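Local coordinates for lantibiotic dehydratase (Microbispora corallina, PDB 5EHK), which probably dehydrates serine and threonine residues of the NAI-107 precursor peptide in a tRNA-dependent step of lantibiotic biosynthesis, at residues 574-579 and 642-647; 670-675 and 691-696; 376-381 and 513-518. All coordinates share one frame; numbering follows the deposited sequence.

Interaction 1: 574-579 and 642-647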
loop_
_atom_site.group_PDB
_atom_site.type_symbol
_atom_site.label_atom_id
_atom_site.label_comp_id
_atom_site.label_asym_id
_atom_site.label_seq_id
_atom_site.Cartn_x
_atom_site.Cartn_y
_atom_site.Cartn_z
ATOM N N PRO A 574 -24.257 14.983 -16.476
ATOM C CA PRO A 574 -23.266 15.151 -15.405
ATOM C C PRO A 574 -23.924 15.289 -14.032
ATOM O O PRO A 574 -25.099 15.640 -13.953
ATOM C CB PRO A 574 -22.535 16.439 -15.808
ATOM C CG PRO A 574 -22.784 16.583 -17.306
ATOM C CD PRO A 574 -24.165 16.039 -17.505
ATOM N N ARG A 575 -23.167 15.017 -12.972
ATOM C CA ARG A 575 -23.700 14.948 -11.611
ATOM C C ARG A 575 -24.007 16.341 -11.076
ATOM O O ARG A 575 -24.939 16.522 -10.301
ATOM C CB ARG A 575 -22.721 14.219 -10.687
ATOM C CG ARG A 575 -23.318 13.684 -9.383
ATOM C CD ARG A 575 -24.631 12.916 -9.616
ATOM N NE ARG A 575 -24.441 11.476 -9.797
ATOM C CZ ARG A 575 -24.441 10.833 -10.970
ATOM N NH1 ARG A 575 -24.621 11.479 -12.129
ATOM N NH2 ARG A 575 -24.248 9.521 -10.970
ATOM N N SER A 576 -23.220 17.325 -11.492
ATOM C CA SER A 576 -23.442 18.704 -11.081
ATOM C C SER A 576 -23.974 19.573 -12.230
ATOM O O SER A 576 -23.658 19.343 -13.408
ATOM C CB SER A 576 -22.160 19.305 -10.504
ATOM O OG SER A 576 -21.389 19.951 -11.496
ATOM N N GLY A 577 -24.789 20.562 -11.871
ATOM C CA GLY A 577 -25.418 21.462 -12.825
ATOM C C GLY A 577 -24.424 22.391 -13.509
ATOM O O GLY A 577 -24.709 22.942 -14.577
ATOM N N ARG A 578 -23.269 22.601 -12.881
ATOM C CA ARG A 578 -22.213 23.381 -13.517
ATOM C C ARG A 578 -21.664 22.645 -14.746
ATOM O O ARG A 578 -21.585 23.201 -15.838
ATOM C CB ARG A 578 -21.053 23.599 -12.546
ATOM C CG ARG A 578 -19.936 24.468 -13.118
ATOM C CD ARG A 578 -19.376 25.416 -12.061
ATOM N NE ARG A 578 -18.719 24.692 -10.967
ATOM C CZ ARG A 578 -18.603 25.139 -9.716
ATOM N NH1 ARG A 578 -19.127 26.312 -9.370
ATOM N NH2 ARG A 578 -17.971 24.403 -8.803
ATOM N N ALA A 579 -21.310 21.379 -14.564
ATOM C CA ALA A 579 -20.785 20.578 -15.661
ATOM C C ALA A 579 -21.873 20.283 -16.664
ATOM O O ALA A 579 -21.599 20.075 -17.842
ATOM C CB ALA A 579 -20.140 19.299 -15.163
ATOM N N PHE A 642 -14.282 11.450 -14.233
ATOM C CA PHE A 642 -13.903 11.092 -12.874
ATOM C C PHE A 642 -14.869 11.690 -11.853
ATOM O O PHE A 642 -15.399 10.997 -10.982
ATOM C CB PHE A 642 -12.465 11.554 -12.633
ATOM C CG PHE A 642 -11.986 11.418 -11.218
ATOM C CD1 PHE A 642 -11.586 10.176 -10.717
ATOM C CD2 PHE A 642 -11.895 12.543 -10.393
ATOM C CE1 PHE A 642 -11.114 10.050 -9.407
ATOM C CE2 PHE A 642 -11.422 12.430 -9.076
ATOM C CZ PHE A 642 -11.031 11.179 -8.588
ATOM N N ALA A 643 -15.125 12.976 -11.989
ATOM C CA ALA A 643 -15.910 13.678 -10.996
ATOM C C ALA A 643 -17.386 13.735 -11.302
ATOM O O ALA A 643 -18.177 13.945 -10.415
ATOM C CB ALA A 643 -15.362 15.093 -10.797
ATOM N N GLN A 644 -17.764 13.588 -12.561
ATOM C CA GLN A 644 -19.111 13.951 -12.957
ATOM C C GLN A 644 -19.887 12.852 -13.634
ATOM O O GLN A 644 -21.041 13.084 -13.991
ATOM C CB GLN A 644 -19.099 15.126 -13.922
ATOM C CG GLN A 644 -18.364 16.320 -13.439
ATOM C CD GLN A 644 -18.994 16.917 -12.204
ATOM O OE1 GLN A 644 -20.220 16.838 -12.000
ATOM N NE2 GLN A 644 -18.155 17.522 -11.361
ATOM N N ALA A 645 -19.257 11.709 -13.923
ATOM C CA ALA A 645 -19.947 10.701 -14.755
ATOM C C ALA A 645 -20.443 9.462 -14.041
ATOM O O ALA A 645 -19.723 8.874 -13.228
ATOM C CB ALA A 645 -19.093 10.293 -15.941
ATOM N N PRO A 646 -21.665 9.035 -14.383
ATOM C CA PRO A 646 -22.131 7.715 -13.945
ATOM C C PRO A 646 -21.112 6.652 -14.346
ATOM O O PRO A 646 -20.500 6.784 -15.425
ATOM C CB PRO A 646 -23.475 7.535 -14.702
ATOM C CG PRO A 646 -23.489 8.574 -15.768
ATOM C CD PRO A 646 -22.657 9.725 -15.232
ATOM N N ASN A 647 -20.907 5.644 -13.492
ATOM C CA ASN A 647 -19.858 4.645 -13.730
ATOM C C ASN A 647 -19.763 4.024 -15.132
ATOM O O ASN A 647 -18.670 3.957 -15.699
ATOM C CB ASN A 647 -19.856 3.550 -12.655
ATOM C CG ASN A 647 -19.431 4.066 -11.301
ATOM O OD1 ASN A 647 -18.873 5.163 -11.185
ATOM N ND2 ASN A 647 -19.695 3.280 -10.258
#
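Gln644, the last residue of helix 641-644, meets Pro574, Arg575, Ser576 and Ala579 around the N-cap, Ser576, of the short helix 577-580, so one helix's end is fastened to another's start. Its backbone O receives a weak hydrogen bond from Arg575 N (3.0 Å, N-H...O angle 132°) and a CA-H...O contact from Pro574 CA at 3.4 Å. The side chain leaves beside its own backbone N and folds at chi2 (-63°), which carries the amide back over the cap. There Gln644 OE1 accepts from Ser576 N at 3.1 Å, the donor nitrogen approaching the carbonyl almost head-on (167°). Ser576 OG gives the same oxygen a weak bond of 3.4 Å, and in turn caps the helix by accepting weakly from Ala579 N. The methylene part of Gln644 is also used: its CG rests 3.9 Å from Ala579 CB.

Ala645 leaves the helix, and Pro646, the N-cap of helix 647-656, packs on Phe572 of strand 566-572. Asn647 then binds the backbone of Trp443 and Pro444 through its amide, and Trp443 makes a cation-pi contact with Arg575. Bends at chi2 and chi3 bring the arginine's guanidinium obliquely against Pro646, with Arg575 NH1 4.1 Å from Pro646 CD.

Interaction 2: 670-675 and 691-696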
loop_
_atom_site.group_PDB
_atom_site.type_symbol
_atom_site.label_atom_id
_atom_site.label_comp_id
_atom_site.label_asym_id
_atom_site.label_seq_id
_atom_site.Cartn_x
_atom_site.Cartn_y
_atom_site.Cartn_z
ATOM N N ALA A 670 9.147 14.734 -6.817
ATOM C CA ALA A 670 9.487 15.164 -5.460
ATOM C C ALA A 670 10.010 16.597 -5.454
ATOM O O ALA A 670 9.811 17.343 -4.472
ATOM C CB ALA A 670 10.528 14.245 -4.867
ATOM N N LEU A 671 10.638 16.985 -6.570
ATOM C CA LEU A 671 11.281 18.283 -6.688
ATOM C C LEU A 671 10.294 19.417 -6.605
ATOM O O LEU A 671 10.675 20.567 -6.528
ATOM C CB LEU A 671 12.109 18.386 -7.963
ATOM C CG LEU A 671 13.490 17.755 -7.825
ATOM C CD1 LEU A 671 14.166 17.548 -9.164
ATOM C CD2 LEU A 671 14.356 18.624 -6.904
ATOM N N SER A 672 9.018 19.088 -6.542
ATOM C CA SER A 672 7.983 20.103 -6.473
ATOM C C SER A 672 8.040 20.890 -5.159
ATOM O O SER A 672 7.399 21.940 -5.017
ATOM C CB SER A 672 6.619 19.447 -6.694
ATOM O OG SER A 672 5.655 19.945 -5.801
ATOM N N GLU A 673 8.831 20.394 -4.210
ATOM C CA GLU A 673 8.936 21.034 -2.900
ATOM C C GLU A 673 9.896 22.235 -2.886
ATOM O O GLU A 673 9.828 23.070 -1.971
ATOM C CB GLU A 673 9.374 20.025 -1.837
ATOM C CG GLU A 673 8.433 18.837 -1.665
ATOM C CD GLU A 673 7.024 19.258 -1.262
ATOM O OE1 GLU A 673 6.892 20.177 -0.418
ATOM O OE2 GLU A 673 6.052 18.658 -1.785
ATOM N N MET A 674 10.780 22.309 -3.887
ATOM C CA MET A 674 11.751 23.381 -3.991
ATOM C C MET A 674 11.021 24.724 -4.017
ATOM O O MET A 674 9.898 24.801 -4.515
ATOM C CB MET A 674 12.607 23.201 -5.241
ATOM C CG MET A 674 13.463 21.929 -5.274
ATOM S SD MET A 674 14.869 22.036 -4.150
ATOM C CE MET A 674 15.415 23.666 -4.602
ATOM N N PRO A 675 11.616 25.767 -3.407
ATOM C CA PRO A 675 10.993 27.100 -3.365
ATOM C C PRO A 675 10.936 27.712 -4.751
ATOM O O PRO A 675 10.012 28.469 -5.062
ATOM C CB PRO A 675 11.940 27.917 -2.476
ATOM C CG PRO A 675 13.247 27.198 -2.539
ATOM C CD PRO A 675 12.910 25.736 -2.703
ATOM N N LEU A 691 8.607 28.729 -11.595
ATOM C CA LEU A 691 7.762 28.399 -10.455
ATOM C C LEU A 691 8.260 28.843 -9.071
ATOM O O LEU A 691 9.330 28.431 -8.633
ATOM C CB LEU A 691 7.661 26.897 -10.441
ATOM C CG LEU A 691 6.246 26.420 -10.549
ATOM C CD1 LEU A 691 6.307 24.915 -10.800
ATOM C CD2 LEU A 691 5.583 26.791 -9.230
ATOM N N TRP A 692 7.465 29.638 -8.363
ATOM C CA TRP A 692 7.836 30.069 -7.006
ATOM C C TRP A 692 6.830 29.610 -5.953
ATOM O O TRP A 692 5.654 29.966 -6.027
ATOM C CB TRP A 692 7.946 31.604 -6.932
ATOM C CG TRP A 692 9.166 32.158 -7.578
ATOM C CD1 TRP A 692 10.377 32.336 -6.997
ATOM C CD2 TRP A 692 9.293 32.611 -8.930
ATOM N NE1 TRP A 692 11.262 32.863 -7.902
ATOM C CE2 TRP A 692 10.621 33.040 -9.100
ATOM C CE3 TRP A 692 8.417 32.688 -10.013
ATOM C CZ2 TRP A 692 11.095 33.543 -10.308
ATOM C CZ3 TRP A 692 8.886 33.175 -11.205
ATOM C CH2 TRP A 692 10.218 33.600 -11.345
ATOM N N ARG A 693 7.270 28.843 -4.961
ATOM C CA ARG A 693 6.359 28.507 -3.867
ATOM C C ARG A 693 6.205 29.734 -3.002
ATOM O O ARG A 693 7.043 30.616 -3.049
ATOM C CB ARG A 693 6.862 27.349 -3.019
ATOM C CG ARG A 693 7.144 26.061 -3.776
ATOM C CD ARG A 693 7.418 24.914 -2.797
ATOM N NE ARG A 693 6.356 24.777 -1.807
ATOM C CZ ARG A 693 5.650 23.669 -1.652
ATOM N NH1 ARG A 693 5.922 22.607 -2.397
ATOM N NH2 ARG A 693 4.694 23.619 -0.746
ATOM N N MET A 694 5.121 29.809 -2.237
ATOM C CA MET A 694 4.896 30.967 -1.373
ATOM C C MET A 694 4.706 30.627 0.117
ATOM O O MET A 694 4.012 31.366 0.817
ATOM C CB MET A 694 3.690 31.768 -1.862
ATOM C CG MET A 694 3.759 32.178 -3.310
ATOM S SD MET A 694 2.397 33.282 -3.748
ATOM C CE MET A 694 1.109 32.488 -2.835
ATOM N N ASP A 695 5.304 29.525 0.587
ATOM C CA ASP A 695 5.182 29.074 1.987
ATOM C C ASP A 695 5.589 30.168 3.004
ATOM O O ASP A 695 4.847 30.500 3.936
ATOM C CB ASP A 695 6.057 27.844 2.234
ATOM C CG ASP A 695 5.888 26.766 1.174
ATOM O OD1 ASP A 695 6.451 26.921 0.069
ATOM O OD2 ASP A 695 5.211 25.756 1.444
ATOM N N GLN A 696 6.768 30.744 2.792
ATOM C CA GLN A 696 7.310 31.780 3.668
ATOM C C GLN A 696 6.345 32.940 3.871
ATOM O O GLN A 696 6.445 33.679 4.846
ATOM C CB GLN A 696 8.587 32.356 3.062
ATOM C CG GLN A 696 9.771 31.418 3.013
ATOM C CD GLN A 696 10.929 32.045 2.272
ATOM O OE1 GLN A 696 10.735 32.959 1.455
ATOM N NE2 GLN A 696 12.141 31.565 2.543
HETATM O O HOH W 1 4.111 20.147 -2.126
HETATM O O HOH W 2 8.616 25.598 -6.926
#
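At the open end of the beta-hairpin formed by strands 676-682 and 685-693, where a 3-10 turn runs into the first strand, Arg693 N donates to Pro675 O at 2.8 Å, a fairly straight bond (161°). This close-packed half is built mainly on the backbone, and Trp692 CA sends a CA-H...O contact to the same carbonyl. The methylenes of Arg693 are its side-chain part: they run along the turn, with CD lying beside the carbonyl oxygens of Glu673 and Met674. The indole of Trp692 turns away from 670-675 and packs on Trp717 of helix 707-721 and the ring of Phe676, while its NE1 is bonded to Trp721 O.

The other half is polar and partly exposed. A bend at chi3 (53°) swings the guanidinium into a salt-bridge network. Arg693 NE and NH2 grip Asp695 side-on, one nitrogen to each carboxylate oxygen, with NE 2.9 Å from Asp695 OD1. Both oxygens use their syn lone pairs, and Asp695 also pairs with Arg698. Glu673 is held more loosely: its OE1 is 3.3 Å from Arg693 NH1 but well out of the guanidinium plane, so the direct contact rests on charge, with no N-H aimed at OE1. A water makes the second link, donating to Glu673 OE2 and accepting from Arg693 NH1 at 3.1 Å. Glu673 OE2 also has a long, weak ion pair with Arg458 of the second subunit. The same NH1, with its partner close to the guanidinium plane, donates to Ser672 O at 3.1 Å.

Interaction 3: 376-381 and 513-518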
loop_
_atom_site.group_PDB
_atom_site.type_symbol
_atom_site.label_atom_id
_atom_site.label_comp_id
_atom_site.label_asym_id
_atom_site.label_seq_id
_atom_site.Cartn_x
_atom_site.Cartn_y
_atom_site.Cartn_z
ATOM N N VAL A 376 -7.020 35.378 -35.684
ATOM C CA VAL A 376 -5.669 34.958 -35.391
ATOM C C VAL A 376 -5.171 33.976 -36.427
ATOM O O VAL A 376 -5.847 32.997 -36.756
ATOM C CB VAL A 376 -5.549 34.340 -33.996
ATOM C CG1 VAL A 376 -4.166 33.735 -33.819
ATOM C CG2 VAL A 376 -5.796 35.393 -32.928
ATOM N N ARG A 377 -3.994 34.258 -36.966
ATOM C CA ARG A 377 -3.357 33.320 -37.861
ATOM C C ARG A 377 -1.923 33.136 -37.448
ATOM O O ARG A 377 -1.260 34.083 -37.040
ATOM C CB ARG A 377 -3.453 33.783 -39.313
ATOM C CG ARG A 377 -4.814 33.531 -39.911
ATOM C CD ARG A 377 -5.014 34.324 -41.171
ATOM N NE ARG A 377 -6.423 34.355 -41.540
ATOM C CZ ARG A 377 -6.965 33.563 -42.455
ATOM N NH1 ARG A 377 -6.205 32.686 -43.103
ATOM N NH2 ARG A 377 -8.259 33.656 -42.725
ATOM N N LEU A 378 -1.443 31.909 -37.536
ATOM C CA LEU A 378 -0.081 31.647 -37.133
ATOM C C LEU A 378 0.601 30.885 -38.256
ATOM O O LEU A 378 -0.016 30.054 -38.911
ATOM C CB LEU A 378 -0.059 30.835 -35.836
ATOM C CG LEU A 378 -0.784 31.358 -34.597
ATOM C CD1 LEU A 378 -0.782 30.261 -33.545
ATOM C CD2 LEU A 378 -0.117 32.619 -34.039
ATOM N N PRO A 379 1.878 31.196 -38.501
ATOM C CA PRO A 379 2.627 30.579 -39.594
ATOM C C PRO A 379 2.910 29.127 -39.286
ATOM O O PRO A 379 2.754 28.696 -38.149
ATOM C CB PRO A 379 3.938 31.357 -39.586
ATOM C CG PRO A 379 4.110 31.773 -38.177
ATOM C CD PRO A 379 2.711 32.145 -37.744
ATOM N N GLU A 380 3.362 28.400 -40.293
ATOM C CA GLU A 380 3.680 26.996 -40.145
ATOM C C GLU A 380 4.842 26.697 -39.190
ATOM O O GLU A 380 4.942 25.594 -38.665
ATOM C CB GLU A 380 3.971 26.401 -41.528
ATOM C CG GLU A 380 2.781 26.379 -42.452
ATOM C CD GLU A 380 1.683 25.454 -41.952
ATOM O OE1 GLU A 380 2.033 24.422 -41.314
ATOM O OE2 GLU A 380 0.485 25.766 -42.192
ATOM N N VAL A 381 5.714 27.659 -38.939
ATOM C CA VAL A 381 6.872 27.363 -38.100
ATOM C C VAL A 381 6.399 27.073 -36.677
ATOM O O VAL A 381 6.978 26.245 -35.979
ATOM C CB VAL A 381 7.946 28.507 -38.125
ATOM C CG1 VAL A 381 7.396 29.799 -37.512
ATOM C CG2 VAL A 381 9.246 28.074 -37.447
ATOM N N ASP A 513 5.787 40.117 -36.766
ATOM C CA ASP A 513 6.734 39.893 -37.850
ATOM C C ASP A 513 7.963 39.127 -37.367
ATOM O O ASP A 513 8.439 38.209 -38.054
ATOM C CB ASP A 513 7.110 41.225 -38.517
ATOM C CG ASP A 513 5.884 42.021 -38.962
ATOM O OD1 ASP A 513 4.915 42.132 -38.163
ATOM O OD2 ASP A 513 5.887 42.534 -40.104
ATOM N N GLU A 514 8.461 39.457 -36.179
ATOM C CA GLU A 514 9.575 38.682 -35.653
ATOM C C GLU A 514 9.124 37.230 -35.373
ATOM O O GLU A 514 9.930 36.283 -35.433
ATOM C CB GLU A 514 10.160 39.333 -34.402
ATOM C CG GLU A 514 10.848 40.661 -34.667
ATOM C CD GLU A 514 11.675 41.164 -33.484
ATOM O OE1 GLU A 514 11.276 42.188 -32.889
ATOM O OE2 GLU A 514 12.716 40.536 -33.151
ATOM N N LEU A 515 7.826 37.072 -35.105
ATOM C CA LEU A 515 7.216 35.765 -34.934
ATOM C C LEU A 515 7.373 34.998 -36.222
ATOM O O LEU A 515 7.857 33.860 -36.229
ATOM C CB LEU A 515 5.725 35.891 -34.591
ATOM C CG LEU A 515 4.960 34.670 -34.039
ATOM C CD1 LEU A 515 3.588 35.099 -33.587
ATOM C CD2 LEU A 515 4.826 33.541 -35.037
ATOM N N SER A 516 6.926 35.627 -37.307
ATOM C CA SER A 516 6.919 35.013 -38.629
ATOM C C SER A 516 8.305 34.480 -38.938
ATOM O O SER A 516 8.450 33.460 -39.612
ATOM C CB SER A 516 6.542 36.057 -39.670
ATOM O OG SER A 516 5.260 36.591 -39.407
ATOM N N ALA A 517 9.312 35.181 -38.411
ATOM C CA ALA A 517 10.720 34.862 -38.630
ATOM C C ALA A 517 11.303 33.859 -37.628
ATOM O O ALA A 517 12.440 33.397 -37.788
ATOM C CB ALA A 517 11.534 36.145 -38.641
ATOM N N GLY A 518 10.523 33.508 -36.608
ATOM C CA GLY A 518 10.923 32.443 -35.705
ATOM C C GLY A 518 11.413 32.885 -34.345
ATOM O O GLY A 518 11.889 32.073 -33.540
#
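This is a small, largely buried apolar contact in which Leu378, Pro379 and Val381, at the junction of strand 366-379 and helix 380-395, pack on the C-terminal end of helix 512-516, which closes in a Schellman motif. That short helix lies in the connection between the antiparallel strands 500-508 and 521-524, so the contact brings two distant parts of the chain together through side chains, with no hydrogen bond between the segments.

Leu515 carries most of the contact. Its CG stands anti to the backbone N (chi1 -165°), which sends the branch across to the proline ring. One methyl, Leu515 CD2, touches the ring along its CG-CD edge, lying 3.7 Å from both Pro379 CG and Pro379 CD. The other methyl, CD1, is looser, 4.5 Å from Leu378 CD2. Leu378 is itself fixed by backbone bonds to Arg153 and Asp155 of the neighbouring strand 147-155, and its side chain also meets Phe154.

Further along, the proline ring reaches the helix backbone, Pro379 CG lying 4.3 Å from Ser516 CA. At Ser516, CB leaves the backbone away from 376-381, and OG is bonded to Leu512 O in the preceding turn. Val381, which also touches Phe520 and Arg684, brings its CG1 methyl over the last carbonyls of the helix. Gly518 takes a positive phi of 105° to end the helix. The carbonyl oxygen Leu515 O accepts from Gly518 N at 2.7 Å, while Val381 CG1 sits 4.3 Å from that same Leu515 O.

In the fold
All three contacts fall within the N-terminal lantibiotic dehydratase region, and along the chain interaction 3 closes first, then interaction 1, then interaction 2. They are well separated, and none touches another. The centres of interaction 1 and interaction 2 are about 32 Å apart. The centres of interaction 2 and interaction 3 are about 35 Å apart, and those of interaction 1 and interaction 3 about 40 Å. Interactions 2 and 3 are related through strand 521-524, which follows the helix of interaction 3 and pairs in parallel with strand 685-693 of interaction 2. Interaction 1 instead borders the seven-stranded mixed sheet containing strand 566-572. Each contact joins its own local parts of the fold, and interaction 2 also lies at the subunit interface.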